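Local structure of hypothetical membrane protein (Corynebacterium glutamicum, 6JS9) at residues Thr153-Ala158 with Glu171-Thr176. The protein binds heme through its N-terminal HtaA domain, the part described here, and probably passes it on within the heme uptake machinery of Corynebacteria. Sequence-based numbering, arbitrary orientation.
Sequences TDLTAA and EALDPT
Thr153 to Leu155 and Glu171 to Leu173 run antiparallel, joined by a single beta bridge that pairs Asp154 with Ala172. Two nearly straight backbone bonds flank that pair: Leu155 N reaches Glu171 O at 2.7 Å, and Leu173 N meets Thr153 O at 3.1 Å. A CA-H...O contact from Ala172 CA to the same Thr153 O, 3.3 Å long, adds to the grip. Alanine suits its exposed place, its small side chain turned away from strand 146-155.

Past the bridge the pairing passes to a side chain. Thr153 OG1 donates to Asp174 O at 2.7 Å, well out of the carbonyl plane. A chi1 of 68° sets this hydroxyl between backbone N and carbonyl carbon. Thr153 CG2 is left for Thr176 CG2, 3.6 Å away. Threonine suits this buried place because its two branches serve a carbonyl and a methyl at once. Asp174 O is doubly held, since Trp15 NE1 also bonds to it. Leu155 and Leu173, both buried, cross obliquely, Leu155 offering CB and CD1 to Leu173 CD1, the former at 3.9 Å; leucine's apolar branches also reach strand 129-136, on Leu131 and Ala132 respectively.

The carboxylates of Glu171 and Asp174 are held from outside the two segments: Glu171 accepts a hydrogen bond from Glu168 N at OE1 and forms a salt bridge to Arg18 through OE2; Asp174 accepts one from Gln19 N at OD1 and salt-bridges Arg22 of helix 19-26 through OD2. The contact thus ties the end of strand 146-155 to the loop leading into strand 177-183, close to the heme site, where Leu155 packs on the heme-binding Tyr167.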
loop_
_atom_site.group_PDB
_atom_site.type_symbol
_atom_site.label_atom_id
_atom_site.label_comp_id
_atom_site.label_asym_id
_atom_site.label_seq_id
_atom_site.Cartn_x
_atom_site.Cartn_y
_atom_site.Cartn_z
ATOM N N THR A 153 -3.930 -8.847 -6.287
ATOM C CA THR A 153 -2.642 -8.535 -5.681
ATOM C C THR A 153 -2.091 -9.730 -4.921
ATOM O O THR A 153 -2.841 -10.446 -4.250
ATOM C CB THR A 153 -2.742 -7.361 -4.708
ATOM O OG1 THR A 153 -3.526 -7.760 -3.575
ATOM C CG2 THR A 153 -3.397 -6.162 -5.369
ATOM N N ASP A 154 -0.770 -9.907 -5.019
ATOM C CA ASP A 154 0.000 -10.922 -4.307
ATOM C C ASP A 154 1.062 -10.245 -3.455
ATOM O O ASP A 154 1.801 -9.383 -3.947
ATOM C CB ASP A 154 0.705 -11.886 -5.269
ATOM C CG ASP A 154 -0.249 -12.818 -5.967
ATOM O OD1 ASP A 154 -1.413 -12.926 -5.518
ATOM O OD2 ASP A 154 0.169 -13.442 -6.969
ATOM N N LEU A 155 1.171 -10.681 -2.203
ATOM C CA LEU A 155 2.195 -10.190 -1.289
ATOM C C LEU A 155 3.573 -10.742 -1.644
ATOM O O LEU A 155 3.728 -11.923 -1.971
ATOM C CB LEU A 155 1.827 -10.590 0.148
ATOM C CG LEU A 155 2.775 -10.213 1.281
ATOM C CD1 LEU A 155 2.757 -8.708 1.484
ATOM C CD2 LEU A 155 2.395 -10.937 2.540
ATOM N N THR A 156 4.587 -9.886 -1.561
ATOM C CA THR A 156 5.951 -10.298 -1.858
ATOM C C THR A 156 6.607 -10.918 -0.634
ATOM O O THR A 156 6.127 -10.799 0.498
ATOM C CB THR A 156 6.806 -9.122 -2.316
ATOM O OG1 THR A 156 7.002 -8.243 -1.201
ATOM C CG2 THR A 156 6.135 -8.371 -3.496
ATOM N N ALA A 157 7.746 -11.568 -0.877
ATOM C CA ALA A 157 8.533 -12.128 0.216
ATOM C C ALA A 157 8.892 -11.051 1.232
ATOM O O ALA A 157 8.744 -11.245 2.445
ATOM C CB ALA A 157 9.793 -12.796 -0.343
ATOM N N ALA A 158 9.345 -9.891 0.749
ATOM C CA ALA A 158 9.757 -8.825 1.657
ATOM C C ALA A 158 8.563 -8.240 2.403
ATOM O O ALA A 158 8.685 -7.861 3.575
ATOM C CB ALA A 158 10.512 -7.739 0.882
ATOM N N GLU A 171 0.887 -14.488 -0.857
ATOM C CA GLU A 171 -0.477 -14.490 -0.357
ATOM C C GLU A 171 -1.291 -13.376 -0.997
ATOM O O GLU A 171 -0.789 -12.274 -1.242
ATOM C CB GLU A 171 -0.498 -14.339 1.158
ATOM C CG GLU A 171 -1.745 -14.939 1.758
ATOM C CD GLU A 171 -1.552 -15.416 3.186
ATOM O OE1 GLU A 171 -0.502 -16.023 3.503
ATOM O OE2 GLU A 171 -2.467 -15.174 3.993
ATOM N N ALA A 172 -2.556 -13.676 -1.276
ATOM C CA ALA A 172 -3.445 -12.672 -1.837
ATOM C C ALA A 172 -3.713 -11.578 -0.815
ATOM O O ALA A 172 -3.848 -11.840 0.386
ATOM C CB ALA A 172 -4.759 -13.307 -2.285
ATOM N N LEU A 173 -3.764 -10.348 -1.293
ATOM C CA LEU A 173 -4.142 -9.201 -0.492
ATOM C C LEU A 173 -5.454 -8.668 -1.059
ATOM O O LEU A 173 -6.098 -9.332 -1.876
ATOM C CB LEU A 173 -3.011 -8.166 -0.485
ATOM C CG LEU A 173 -1.633 -8.607 0.030
ATOM C CD1 LEU A 173 -0.601 -7.500 -0.242
ATOM C CD2 LEU A 173 -1.645 -9.017 1.539
ATOM N N ASP A 174 -5.881 -7.495 -0.598
ATOM C CA ASP A 174 -7.076 -6.902 -1.173
ATOM C C ASP A 174 -6.813 -6.634 -2.653
ATOM O O ASP A 174 -5.680 -6.309 -3.028
ATOM C CB ASP A 174 -7.447 -5.583 -0.486
ATOM C CG ASP A 174 -8.180 -5.775 0.840
ATOM O OD1 ASP A 174 -8.460 -6.921 1.226
ATOM O OD2 ASP A 174 -8.487 -4.752 1.486
ATOM N N PRO A 175 -7.810 -6.788 -3.518
ATOM C CA PRO A 175 -7.636 -6.348 -4.904
ATOM C C PRO A 175 -7.483 -4.835 -4.971
ATOM O O PRO A 175 -7.962 -4.097 -4.107
ATOM C CB PRO A 175 -8.921 -6.822 -5.592
ATOM C CG PRO A 175 -9.900 -7.035 -4.482
ATOM C CD PRO A 175 -9.092 -7.483 -3.314
ATOM N N THR A 176 -6.785 -4.367 -6.003
ATOM C CA THR A 176 -6.701 -2.930 -6.213
ATOM C C THR A 176 -7.923 -2.451 -6.982
ATOM O O THR A 176 -8.545 -3.203 -7.732
ATOM C CB THR A 176 -5.417 -2.540 -6.956
ATOM O OG1 THR A 176 -5.286 -3.321 -8.147
ATOM C CG2 THR A 176 -4.188 -2.759 -6.070
#